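Local coordinates for pyocin S5 (Pseudomonas aeruginosa PAO1, PDB 6THK), which is a bacteriocin imported into Pseudomonas aeruginosa, where it probably forms a channel that depolarises the cytoplasmic membrane, at residues K69-K74 and S178-V183; T94-V99 and A193-E198. The protein carries 1 engineered substitution. All blocks are in the same frame, centred on the assembly; numbering follows the deposited sequence.

Interaction 1: K69-K74 and S178-V183; sequences KEINKK and SEAVKV
Ile71 and Ala180 make the apolar part of this contact between segments 69-74 and 178-183, which run roughly the same way, their local axes 9.2 Å apart and inclined at 36°. The CD1 methyl of Ile71 lies 3.7 Å from Ala180 CB and also brushes CB of Glu179. CG1 of Ile71 sits between the backbone N and the carbonyl carbon (chi1 43°), a cramped setting that nevertheless carries the CD1 end of this branched chain across the gap. The small alanine lets the helices come near, with Asn72 CA only 5.6 Å from Ala180 CA. Asn72 adds to the packing: Asn72 OD1 lies 3.6 Å from Ala180 CA, and the side chain crosses Val183 at about a right angle, with Asn72 ND2 3.8 Å from Val183 CG2.

The polar link is a water that donates to Asn72 OD1 at 2.9 Å and to Ala180 O at 3.0 Å, so the amide oxygen is satisfied without a direct bond to the other helix.

The contact joins helix 42-87, kinked at Asn72 and Lys73, to helix 157-212. Helix 95-121 also packs on this part of helix 157-212: its Met109 touches Ala180 and Val181, while Leu106 meets Val181.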
loop_
_atom_site.group_PDB
_atom_site.type_symbol
_atom_site.label_atom_id
_atom_site.label_comp_id
_atom_site.label_asym_id
_atom_site.label_seq_id
_atom_site.Cartn_x
_atom_site.Cartn_y
_atom_site.Cartn_z
ATOM N N LYS A 69 -5.508 62.459 -28.312
ATOM C CA LYS A 69 -4.625 62.825 -27.216
ATOM C C LYS A 69 -5.234 62.377 -25.878
ATOM O O LYS A 69 -4.479 61.993 -24.980
ATOM C CB LYS A 69 -4.333 64.338 -27.223
ATOM N N GLU A 70 -6.582 62.377 -25.768
ATOM C CA GLU A 70 -7.309 62.050 -24.526
ATOM C C GLU A 70 -7.978 60.654 -24.428
ATOM O O GLU A 70 -8.570 60.355 -23.375
ATOM C CB GLU A 70 -8.414 63.095 -24.267
ATOM C CG GLU A 70 -8.003 64.560 -24.357
ATOM C CD GLU A 70 -9.133 65.560 -24.202
ATOM O OE1 GLU A 70 -10.306 65.186 -24.424
ATOM O OE2 GLU A 70 -8.846 66.725 -23.849
ATOM N N ILE A 71 -7.951 59.849 -25.520
ATOM C CA ILE A 71 -8.622 58.535 -25.571
ATOM C C ILE A 71 -8.088 57.517 -24.551
ATOM O O ILE A 71 -8.906 56.962 -23.820
ATOM C CB ILE A 71 -8.669 57.890 -26.975
ATOM C CG1 ILE A 71 -7.322 58.051 -27.693
ATOM C CG2 ILE A 71 -9.852 58.424 -27.770
ATOM C CD1 ILE A 71 -6.967 57.043 -28.590
ATOM N N ASN A 72 -6.749 57.279 -24.499
ATOM C CA ASN A 72 -6.125 56.308 -23.587
ATOM C C ASN A 72 -6.479 56.606 -22.131
ATOM O O ASN A 72 -6.877 55.689 -21.408
ATOM C CB ASN A 72 -4.622 56.230 -23.809
ATOM C CG ASN A 72 -4.239 55.630 -25.143
ATOM O OD1 ASN A 72 -4.984 54.849 -25.736
ATOM N ND2 ASN A 72 -3.034 55.939 -25.605
ATOM N N LYS A 73 -6.418 57.903 -21.739
ATOM C CA LYS A 73 -6.781 58.406 -20.414
ATOM C C LYS A 73 -8.261 58.141 -20.110
ATOM O O LYS A 73 -8.560 57.657 -19.021
ATOM C CB LYS A 73 -6.452 59.903 -20.292
ATOM N N LYS A 74 -9.173 58.411 -21.075
ATOM C CA LYS A 74 -10.615 58.184 -20.914
ATOM C C LYS A 74 -10.972 56.684 -20.850
ATOM O O LYS A 74 -11.889 56.297 -20.109
ATOM C CB LYS A 74 -11.409 58.893 -22.017
ATOM N N SER A 178 -8.502 53.115 -33.181
ATOM C CA SER A 178 -7.518 52.084 -33.523
ATOM C C SER A 178 -6.370 52.080 -32.536
ATOM O O SER A 178 -5.930 51.003 -32.139
ATOM C CB SER A 178 -6.993 52.258 -34.939
ATOM O OG SER A 178 -7.834 51.596 -35.866
ATOM N N GLU A 179 -5.913 53.272 -32.113
ATOM C CA GLU A 179 -4.837 53.418 -31.138
ATOM C C GLU A 179 -5.314 52.997 -29.737
ATOM O O GLU A 179 -4.594 52.287 -29.035
ATOM C CB GLU A 179 -4.321 54.868 -31.123
ATOM C CG GLU A 179 -2.848 54.995 -30.752
ATOM C CD GLU A 179 -1.845 54.480 -31.773
ATOM O OE1 GLU A 179 -2.133 54.540 -32.991
ATOM O OE2 GLU A 179 -0.758 54.021 -31.348
ATOM N N ALA A 180 -6.540 53.407 -29.355
ATOM C CA ALA A 180 -7.131 53.092 -28.053
ATOM C C ALA A 180 -7.256 51.580 -27.840
ATOM O O ALA A 180 -7.011 51.102 -26.734
ATOM C CB ALA A 180 -8.488 53.765 -27.916
ATOM N N VAL A 181 -7.632 50.847 -28.907
ATOM C CA VAL A 181 -7.805 49.390 -28.961
ATOM C C VAL A 181 -6.433 48.688 -28.811
ATOM O O VAL A 181 -6.336 47.741 -28.030
ATOM C CB VAL A 181 -8.575 48.954 -30.254
ATOM C CG1 VAL A 181 -8.440 47.459 -30.525
ATOM C CG2 VAL A 181 -10.048 49.350 -30.194
ATOM N N LYS A 182 -5.386 49.158 -29.548
ATOM C CA LYS A 182 -4.025 48.600 -29.505
ATOM C C LYS A 182 -3.461 48.654 -28.091
ATOM O O LYS A 182 -2.892 47.666 -27.624
ATOM C CB LYS A 182 -3.090 49.343 -30.470
ATOM C CG LYS A 182 -3.240 48.917 -31.925
ATOM C CD LYS A 182 -2.594 49.917 -32.889
ATOM C CE LYS A 182 -2.597 49.424 -34.318
ATOM N NZ LYS A 182 -3.969 49.384 -34.897
ATOM N N VAL A 183 -3.652 49.793 -27.401
ATOM C CA VAL A 183 -3.209 50.008 -26.027
ATOM C C VAL A 183 -3.997 49.112 -25.054
ATOM O O VAL A 183 -3.358 48.413 -24.274
ATOM C CB VAL A 183 -3.225 51.508 -25.628
ATOM C CG1 VAL A 183 -2.904 51.702 -24.146
ATOM C CG2 VAL A 183 -2.252 52.308 -26.493
HETATM O O HOH W 1 -6.589 52.818 -24.346
#

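Interaction 2: T94-V99 and A193-E198; sequences TRQERV and ALKEKE
Arg95 and Lys195 have the nearest alpha carbons, 6.2 Å apart, where the first turn of helix 95-121 meets helix 157-212 nearly antiparallel, the local axes of 95-99 and 193-198 lying 10.2 Å apart at 155°. Arg95 makes the largest single share, followed by Lys195. Its CG, anti to the backbone N, sends the stem toward helix 157-212, placing Arg95 CD 3.3 Å from Lys195 N; bends at chi2 and chi3 then turn the guanidinium over Leu194, with Arg95 NH1 3.2 Å from Leu194 CD2. At the guanidinium edge, Arg95 NE forms a salt bridge with Glu198 OE1 at 2.9 Å, but an N-H...O angle of 125° makes the hydrogen bond weak. Arginine suits the place because its stem packs while NE meets an acid able to reach back. The mostly extended Lys195 lays its CE methylene beside the Gln96 amide, Gln96 NE2 lying 3.3 Å from Lys195 CE, and its NZ makes a long, weak ion pair with Asp199.

Thr94 suits the helix start because Thr94 OG1 accepts from Glu97 N at 3.1 Å; Glu97 OE1 receives a weak bond from Thr94 N. These reciprocal bonds define a capping box, set against a predicted coiled-coil helix.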
loop_
_atom_site.group_PDB
_atom_site.type_symbol
_atom_site.label_atom_id
_atom_site.label_comp_id
_atom_site.label_asym_id
_atom_site.label_seq_id
_atom_site.Cartn_x
_atom_site.Cartn_y
_atom_site.Cartn_z
ATOM N N THR A 94 -9.875 41.600 -8.186
ATOM C CA THR A 94 -9.108 40.420 -8.534
ATOM C C THR A 94 -8.606 40.588 -9.961
ATOM O O THR A 94 -9.092 41.454 -10.696
ATOM C CB THR A 94 -9.951 39.123 -8.380
ATOM O OG1 THR A 94 -10.998 39.091 -9.346
ATOM C CG2 THR A 94 -10.497 38.914 -6.949
ATOM N N ARG A 95 -7.668 39.740 -10.353
ATOM C CA ARG A 95 -7.127 39.776 -11.693
ATOM C C ARG A 95 -8.207 39.357 -12.681
ATOM O O ARG A 95 -8.244 39.832 -13.807
ATOM C CB ARG A 95 -5.912 38.859 -11.801
ATOM C CG ARG A 95 -4.975 39.222 -12.935
ATOM C CD ARG A 95 -3.535 38.884 -12.610
ATOM N NE ARG A 95 -3.035 39.653 -11.478
ATOM C CZ ARG A 95 -2.533 40.876 -11.568
ATOM N NH1 ARG A 95 -2.469 41.476 -12.739
ATOM N NH2 ARG A 95 -2.099 41.504 -10.489
ATOM N N GLN A 96 -9.093 38.471 -12.256
ATOM C CA GLN A 96 -10.168 38.019 -13.120
ATOM C C GLN A 96 -11.152 39.152 -13.371
ATOM O O GLN A 96 -11.614 39.349 -14.485
ATOM C CB GLN A 96 -10.885 36.827 -12.508
ATOM C CG GLN A 96 -11.819 36.122 -13.469
ATOM C CD GLN A 96 -11.073 35.396 -14.568
ATOM O OE1 GLN A 96 -10.457 36.015 -15.433
ATOM N NE2 GLN A 96 -11.127 34.073 -14.541
ATOM N N GLU A 97 -11.476 39.883 -12.316
ATOM C CA GLU A 97 -12.382 41.027 -12.398
ATOM C C GLU A 97 -11.864 42.104 -13.370
ATOM O O GLU A 97 -12.647 42.617 -14.166
ATOM C CB GLU A 97 -12.689 41.590 -11.004
ATOM C CG GLU A 97 -13.672 40.716 -10.240
ATOM C CD GLU A 97 -14.025 41.167 -8.838
ATOM O OE1 GLU A 97 -13.171 41.803 -8.177
ATOM O OE2 GLU A 97 -15.162 40.882 -8.398
ATOM N N ARG A 98 -10.535 42.359 -13.356
ATOM C CA ARG A 98 -9.803 43.295 -14.210
ATOM C C ARG A 98 -9.889 42.853 -15.675
ATOM O O ARG A 98 -10.267 43.653 -16.529
ATOM C CB ARG A 98 -8.335 43.385 -13.753
ATOM C CG ARG A 98 -7.777 44.807 -13.759
ATOM C CD ARG A 98 -6.664 45.012 -12.745
ATOM N NE ARG A 98 -7.073 45.830 -11.599
ATOM C CZ ARG A 98 -6.758 45.559 -10.334
ATOM N NH1 ARG A 98 -6.042 44.480 -10.034
ATOM N NH2 ARG A 98 -7.165 46.362 -9.357
ATOM N N VAL A 99 -9.582 41.576 -15.949
ATOM C CA VAL A 99 -9.623 40.948 -17.273
ATOM C C VAL A 99 -11.041 41.029 -17.865
ATOM O O VAL A 99 -11.194 41.386 -19.029
ATOM C CB VAL A 99 -9.089 39.484 -17.197
ATOM C CG1 VAL A 99 -9.434 38.678 -18.447
ATOM C CG2 VAL A 99 -7.587 39.464 -16.953
ATOM N N ALA A 193 -1.569 37.428 -18.876
ATOM C CA ALA A 193 -0.303 36.762 -18.637
ATOM C C ALA A 193 -0.017 36.684 -17.151
ATOM O O ALA A 193 0.442 35.666 -16.654
ATOM C CB ALA A 193 0.821 37.485 -19.353
ATOM N N LEU A 194 -0.297 37.765 -16.439
ATOM C CA LEU A 194 -0.078 37.805 -15.005
ATOM C C LEU A 194 -0.971 36.806 -14.294
ATOM O O LEU A 194 -0.567 36.167 -13.336
ATOM C CB LEU A 194 -0.314 39.208 -14.462
ATOM C CG LEU A 194 0.967 39.990 -14.196
ATOM C CD1 LEU A 194 1.789 40.113 -15.466
ATOM C CD2 LEU A 194 0.650 41.361 -13.633
ATOM N N LYS A 195 -2.205 36.695 -14.755
ATOM C CA LYS A 195 -3.133 35.767 -14.160
ATOM C C LYS A 195 -2.627 34.356 -14.352
ATOM O O LYS A 195 -2.614 33.565 -13.422
ATOM C CB LYS A 195 -4.501 35.908 -14.806
ATOM C CG LYS A 195 -5.586 35.170 -14.061
ATOM C CD LYS A 195 -6.784 34.917 -14.946
ATOM C CE LYS A 195 -7.893 34.272 -14.145
ATOM N NZ LYS A 195 -7.347 33.361 -13.104
ATOM N N GLU A 196 -2.195 34.057 -15.570
ATOM C CA GLU A 196 -1.698 32.734 -15.909
ATOM C C GLU A 196 -0.517 32.369 -15.026
ATOM O O GLU A 196 -0.402 31.235 -14.577
ATOM C CB GLU A 196 -1.313 32.672 -17.387
ATOM C CG GLU A 196 -0.023 31.933 -17.685
ATOM C CD GLU A 196 0.110 31.567 -19.149
ATOM O OE1 GLU A 196 0.623 32.390 -19.935
ATOM O OE2 GLU A 196 -0.296 30.450 -19.515
ATOM N N LYS A 197 0.363 33.334 -14.780
ATOM C CA LYS A 197 1.515 33.121 -13.919
ATOM C C LYS A 197 1.052 32.827 -12.499
ATOM O O LYS A 197 1.643 32.016 -11.805
ATOM C CB LYS A 197 2.455 34.322 -13.943
ATOM N N GLU A 198 0.025 33.535 -12.051
ATOM C CA GLU A 198 -0.525 33.313 -10.724
ATOM C C GLU A 198 -1.144 31.921 -10.591
ATOM O O GLU A 198 -1.019 31.281 -9.558
ATOM C CB GLU A 198 -1.529 34.401 -10.364
ATOM C CG GLU A 198 -0.951 35.468 -9.452
ATOM C CD GLU A 198 -1.324 36.874 -9.877
ATOM O OE1 GLU A 198 -2.518 37.127 -10.112
ATOM O OE2 GLU A 198 -0.420 37.729 -9.964
#

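Overall arrangement
From the N-terminal side, the chain runs along helix 42-87, turns, and enters helix 95-121; after further helices it returns as the long helix 157-212. Interaction 1 closes a loop of 103 intervening residues between the first and last of these, and interaction 2 one of 93 between the second and last. Their segments alternate along the sequence, so the loops cross instead of nesting. The two contacts share helix 157-212 and lie on the same side of the chain's centre, with centres 22 Å apart and nearest atoms about 11 Å apart. Together they tie both arms of the helix 42-87 and helix 95-121 pair to one long helix of this elongated, almost wholly helical protein.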